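Local coordinates for protein type II restriction enzyme NlaIV (PDB 6QM2) that recognises the double-stranded DNA sequence 5'-GGNNCC-3' and cuts it in the middle to leave blunt ends, at residues A197-V202 with S213-K218; F94-S99 with I140-L145. All blocks are in the same frame, centred on the assembly; numbering follows the deposited sequence.

Contact 1: A197-V202 with S213-K218; sequences AIEETV and SLWKRK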
# COMPACT_ATOMS: atom_id res chain seq x y z
N ALA A 197 -25.79 -3.21 -23.26
CA ALA A 197 -24.47 -2.59 -23.38
C ALA A 197 -23.35 -3.63 -23.36
O ALA A 197 -22.45 -3.59 -24.20
CB ALA A 197 -24.26 -1.55 -22.29
N ILE A 198 -23.44 -4.58 -22.41
CA ILE A 198 -22.46 -5.67 -22.31
C ILE A 198 -22.43 -6.46 -23.62
O ILE A 198 -21.36 -6.69 -24.17
CB ILE A 198 -22.74 -6.65 -21.13
CG1 ILE A 198 -22.65 -5.95 -19.76
CG2 ILE A 198 -21.78 -7.84 -21.17
CD1 ILE A 198 -21.27 -5.50 -19.34
N GLU A 199 -23.61 -6.83 -24.12
CA GLU A 199 -23.71 -7.60 -25.37
C GLU A 199 -22.95 -6.94 -26.51
O GLU A 199 -22.17 -7.59 -27.20
CB GLU A 199 -25.18 -7.78 -25.79
CG GLU A 199 -25.38 -8.71 -26.98
CD GLU A 199 -26.73 -8.55 -27.66
OE1 GLU A 199 -27.71 -8.12 -27.00
OE2 GLU A 199 -26.81 -8.87 -28.87
N GLU A 200 -23.19 -5.64 -26.70
CA GLU A 200 -22.57 -4.92 -27.81
C GLU A 200 -21.08 -4.74 -27.57
O GLU A 200 -20.28 -4.94 -28.49
CB GLU A 200 -23.26 -3.56 -28.03
CG GLU A 200 -22.87 -2.86 -29.33
CD GLU A 200 -23.06 -3.72 -30.57
OE1 GLU A 200 -24.03 -4.51 -30.62
OE2 GLU A 200 -22.23 -3.60 -31.49
N THR A 201 -20.71 -4.39 -26.34
CA THR A 201 -19.30 -4.29 -25.95
C THR A 201 -18.51 -5.57 -26.26
O THR A 201 -17.34 -5.49 -26.64
CB THR A 201 -19.14 -3.96 -24.45
OG1 THR A 201 -19.94 -2.81 -24.13
CG2 THR A 201 -17.70 -3.65 -24.10
N VAL A 202 -19.15 -6.73 -26.12
CA VAL A 202 -18.53 -8.00 -26.47
C VAL A 202 -18.07 -7.99 -27.93
O VAL A 202 -16.96 -8.39 -28.24
CB VAL A 202 -19.46 -9.22 -26.19
CG1 VAL A 202 -18.92 -10.50 -26.81
CG2 VAL A 202 -19.64 -9.44 -24.69
N SER A 213 -21.36 -13.62 -31.48
CA SER A 213 -22.45 -14.06 -32.35
C SER A 213 -23.61 -14.66 -31.55
O SER A 213 -24.76 -14.22 -31.67
CB SER A 213 -21.94 -15.06 -33.38
OG SER A 213 -22.93 -15.36 -34.35
N LEU A 214 -23.29 -15.63 -30.70
CA LEU A 214 -24.31 -16.38 -29.97
C LEU A 214 -24.76 -15.69 -28.67
O LEU A 214 -25.78 -16.08 -28.10
CB LEU A 214 -23.80 -17.80 -29.67
CG LEU A 214 -23.17 -18.59 -30.84
CD1 LEU A 214 -22.77 -19.99 -30.39
CD2 LEU A 214 -24.11 -18.66 -32.04
N TRP A 215 -24.01 -14.66 -28.23
CA TRP A 215 -24.11 -14.09 -26.87
C TRP A 215 -25.53 -13.79 -26.36
O TRP A 215 -25.85 -14.13 -25.22
CB TRP A 215 -23.25 -12.81 -26.75
CG TRP A 215 -22.82 -12.52 -25.35
CD1 TRP A 215 -21.63 -12.86 -24.79
CD2 TRP A 215 -23.57 -11.84 -24.33
NE1 TRP A 215 -21.59 -12.44 -23.47
CE2 TRP A 215 -22.77 -11.82 -23.17
CE3 TRP A 215 -24.85 -11.26 -24.29
CZ2 TRP A 215 -23.20 -11.23 -21.97
CZ3 TRP A 215 -25.28 -10.68 -23.10
CH2 TRP A 215 -24.45 -10.67 -21.95
N LYS A 216 -26.36 -13.15 -27.19
CA LYS A 216 -27.71 -12.74 -26.79
C LYS A 216 -28.59 -13.95 -26.45
O LYS A 216 -29.20 -13.99 -25.38
CB LYS A 216 -28.38 -11.92 -27.90
CG LYS A 216 -29.74 -11.32 -27.55
CD LYS A 216 -30.42 -10.74 -28.79
CE LYS A 216 -31.94 -10.72 -28.66
NZ LYS A 216 -32.39 -9.92 -27.50
N ARG A 217 -28.63 -14.91 -27.37
CA ARG A 217 -29.42 -16.13 -27.20
C ARG A 217 -28.92 -16.92 -25.98
O ARG A 217 -29.70 -17.24 -25.08
CB ARG A 217 -29.36 -17.00 -28.47
CG ARG A 217 -30.33 -18.18 -28.51
CD ARG A 217 -30.15 -19.04 -29.76
NE ARG A 217 -28.78 -19.56 -29.89
CZ ARG A 217 -28.27 -20.61 -29.23
NH1 ARG A 217 -29.00 -21.31 -28.36
NH2 ARG A 217 -27.01 -20.97 -29.44
N LYS A 218 -27.61 -17.18 -25.94
CA LYS A 218 -26.99 -17.90 -24.83
C LYS A 218 -27.29 -17.28 -23.46
O LYS A 218 -27.49 -18.01 -22.49
CB LYS A 218 -25.47 -18.01 -25.01
CG LYS A 218 -25.05 -18.91 -26.16
CD LYS A 218 -23.58 -19.31 -26.08
CE LYS A 218 -23.33 -20.31 -24.96
NZ LYS A 218 -22.06 -21.05 -25.17
O HOH W 1 -25.31 -11.29 -29.65

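Contact 2: F94-S99 with I140-L145; sequences FNRNAS and IKDLWL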
# COMPACT_ATOMS: atom_id res chain seq x y z
N PHE A 94 -14.68 4.10 -1.61
CA PHE A 94 -13.93 5.14 -2.30
C PHE A 94 -13.90 6.42 -1.47
O PHE A 94 -14.83 6.70 -0.71
CB PHE A 94 -14.51 5.41 -3.70
CG PHE A 94 -15.85 6.10 -3.69
CD1 PHE A 94 -17.01 5.40 -3.37
CD2 PHE A 94 -15.96 7.45 -4.01
CE1 PHE A 94 -18.24 6.04 -3.37
CE2 PHE A 94 -17.19 8.09 -4.01
CZ PHE A 94 -18.34 7.38 -3.69
N ASN A 95 -12.81 7.18 -1.62
CA ASN A 95 -12.69 8.48 -0.96
C ASN A 95 -13.72 9.42 -1.58
O ASN A 95 -13.69 9.67 -2.79
CB ASN A 95 -11.28 9.04 -1.13
CG ASN A 95 -11.08 10.36 -0.41
OD1 ASN A 95 -11.19 11.42 -1.01
ND2 ASN A 95 -10.82 10.29 0.89
N ARG A 96 -14.63 9.94 -0.75
CA ARG A 96 -15.77 10.73 -1.21
C ARG A 96 -15.39 12.06 -1.88
O ARG A 96 -16.16 12.57 -2.68
CB ARG A 96 -16.74 10.97 -0.03
CG ARG A 96 -18.04 11.72 -0.34
CD ARG A 96 -18.99 10.94 -1.22
NE ARG A 96 -20.04 11.79 -1.79
CZ ARG A 96 -19.89 12.62 -2.82
NH1 ARG A 96 -18.72 12.74 -3.45
NH2 ARG A 96 -20.93 13.34 -3.24
N ASN A 97 -14.21 12.60 -1.57
CA ASN A 97 -13.76 13.88 -2.15
C ASN A 97 -13.54 13.81 -3.67
O ASN A 97 -13.78 14.80 -4.37
CB ASN A 97 -12.49 14.40 -1.47
CG ASN A 97 -12.62 14.49 0.04
OD1 ASN A 97 -11.76 14.00 0.78
ND2 ASN A 97 -13.70 15.11 0.51
N ALA A 98 -13.08 12.65 -4.16
CA ALA A 98 -12.91 12.40 -5.59
C ALA A 98 -13.96 11.41 -6.12
O ALA A 98 -14.75 10.85 -5.35
CB ALA A 98 -11.51 11.87 -5.86
N SER A 99 -13.97 11.21 -7.44
CA SER A 99 -14.87 10.25 -8.09
C SER A 99 -14.54 8.80 -7.72
O SER A 99 -13.42 8.53 -7.27
CB SER A 99 -14.82 10.41 -9.62
OG SER A 99 -15.41 11.64 -10.01
N ILE A 140 -17.69 7.96 7.50
CA ILE A 140 -18.47 7.50 6.34
C ILE A 140 -19.45 8.61 5.97
O ILE A 140 -20.51 8.73 6.57
CB ILE A 140 -19.23 6.19 6.65
CG1 ILE A 140 -18.30 5.12 7.26
CG2 ILE A 140 -19.93 5.67 5.40
CD1 ILE A 140 -17.03 4.85 6.48
N LYS A 141 -19.07 9.42 4.99
CA LYS A 141 -19.90 10.55 4.54
C LYS A 141 -21.19 10.11 3.85
O LYS A 141 -22.24 10.73 4.04
CB LYS A 141 -19.11 11.49 3.62
CG LYS A 141 -18.07 12.34 4.35
CD LYS A 141 -17.48 13.43 3.46
CE LYS A 141 -18.41 14.63 3.32
NZ LYS A 141 -18.16 15.40 2.07
N ASP A 142 -21.11 9.05 3.04
CA ASP A 142 -22.27 8.48 2.36
C ASP A 142 -22.24 6.95 2.42
O ASP A 142 -21.18 6.34 2.56
CB ASP A 142 -22.29 8.91 0.89
CG ASP A 142 -22.70 10.36 0.71
OD1 ASP A 142 -23.80 10.73 1.18
OD2 ASP A 142 -21.94 11.13 0.08
N LEU A 143 -23.43 6.35 2.33
CA LEU A 143 -23.57 4.90 2.18
C LEU A 143 -24.67 4.61 1.16
O LEU A 143 -25.72 5.26 1.17
CB LEU A 143 -23.91 4.24 3.52
CG LEU A 143 -23.80 2.71 3.57
CD1 LEU A 143 -22.35 2.25 3.54
CD2 LEU A 143 -24.49 2.14 4.80
N TRP A 144 -24.41 3.65 0.28
CA TRP A 144 -25.37 3.25 -0.76
C TRP A 144 -25.53 1.74 -0.83
O TRP A 144 -24.60 1.00 -0.51
CB TRP A 144 -24.90 3.72 -2.14
CG TRP A 144 -24.83 5.20 -2.34
CD1 TRP A 144 -25.85 6.03 -2.70
CD2 TRP A 144 -23.66 6.02 -2.25
NE1 TRP A 144 -25.39 7.32 -2.83
CE2 TRP A 144 -24.05 7.35 -2.56
CE3 TRP A 144 -22.32 5.77 -1.94
CZ2 TRP A 144 -23.15 8.42 -2.56
CZ3 TRP A 144 -21.42 6.84 -1.94
CH2 TRP A 144 -21.84 8.14 -2.25
N LEU A 145 -26.72 1.31 -1.25
CA LEU A 145 -26.97 -0.07 -1.67
C LEU A 145 -27.53 -0.01 -3.08
O LEU A 145 -28.64 0.48 -3.29
CB LEU A 145 -27.95 -0.77 -0.72
CG LEU A 145 -28.10 -2.29 -0.93
CD1 LEU A 145 -26.83 -3.03 -0.51
CD2 LEU A 145 -29.30 -2.81 -0.16

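Contact 1: A197-V202 with S213-K218
Trp215 lays one face of its indole against Glu199 and Val202, joining two helices that follow each other in the chain, 191-204 and 215-227, as a helix-helix packing in a PD-(D/E)XK family nuclease. The indole lies across about one turn of helix 191-204, from Ile198 to Val202. CA of Glu199 sits over the six-membered ring, 4.3 Å from its centroid. CG2 of Val202 sits over the five-membered ring, 4.0 Å from that centroid. Both are CH-pi contacts. CG of Trp215 is anti to the backbone N (chi1 -155°), which carries the indole across to the neighbouring helix. Ile198 adds its CG2 branch, 3.8 Å from Trp215 CZ2, while its CG1 arm leads away. Phe107, Ile114 and Ile115 of helix 107-116 close in around Val202 and Trp215, and the indole NE1 has a weak hydrogen bond to Ser111 O.

Glu199 leaves this apolar patch through an extended chain. Its CG passes Trp215 CE3 at 3.7 Å, and its carboxylate plane is turned only 9° from the indole plane. The carboxylate then crosses CB and CG of Lys216 at a slant. The ammonium of Lys216 turns elsewhere, to Glu220 and Ile233 O. A water lies between the helices: it is 3.0 Å from Glu199 OE2 and accepts from Lys216 N at 3.3 Å.

Contact 2: F94-S99 with I140-L145
Arg96 and Phe94 reach strand 138-147 through three of its residues. Lys141 comes first. Its CB lies 4.1 Å from Arg96 CG, a loose contact between aliphatic parts at the exposed margin. Asp142 follows and carries the polar contact. Its OD2 accepts from Arg96 NE at 2.7 Å in a salt bridge, with an N-H...O angle of 146°. OD2 lies in the guanidinium plane, although the carboxylate plane is turned 34° from it. Arg96 bends at chi2 (68°), and NE, not NH1 or NH2, makes the bond. The guanidinium also makes a cation-pi contact with Tyr178. Trp144 comes last. Its CZ3 meets Phe94 CE1 at 3.6 Å, and the two rings touch rim to rim with centroids 5.8 Å apart. Trp144 CH2 also borders Arg96 NE, and Trp177 and Tyr178 pack on the same indole.

The two segments flank strand 124-132, which hydrogen-bonds to both. Lys141 and Asp142 both face Gly129 there, forming a classic beta bulge. Beyond Phe94, the chain leaves its strand through a type I turn from Asn95 to Ala98. Such packing of side chains across an intervening strand, here 124-132, belongs to the mixed beta-sheet of the PD-(D/E)XK nuclease fold.

How the contacts relate
Contact 1 and contact 2 lie on opposite sides of the chain's centre. Their centres are 32 Å apart, their nearest atoms about 18 Å, and they share no helix or strand. Contact 1 is buried and joins two helices close in sequence. Contact 2 is a surface contact, although its centre lies closer to the middle of the chain. It reaches across one strand of the sheet, between segments 41 residues apart. Each uses a tryptophan from its second segment, but differently: one offers a ring face to aliphatic groups, the other a ring rim to another aromatic. The polar chemistry differs too. In 197-202 with 213-218 a water lies between the carboxylate and a backbone N, whereas 94-99 with 140-145 has a direct salt bridge.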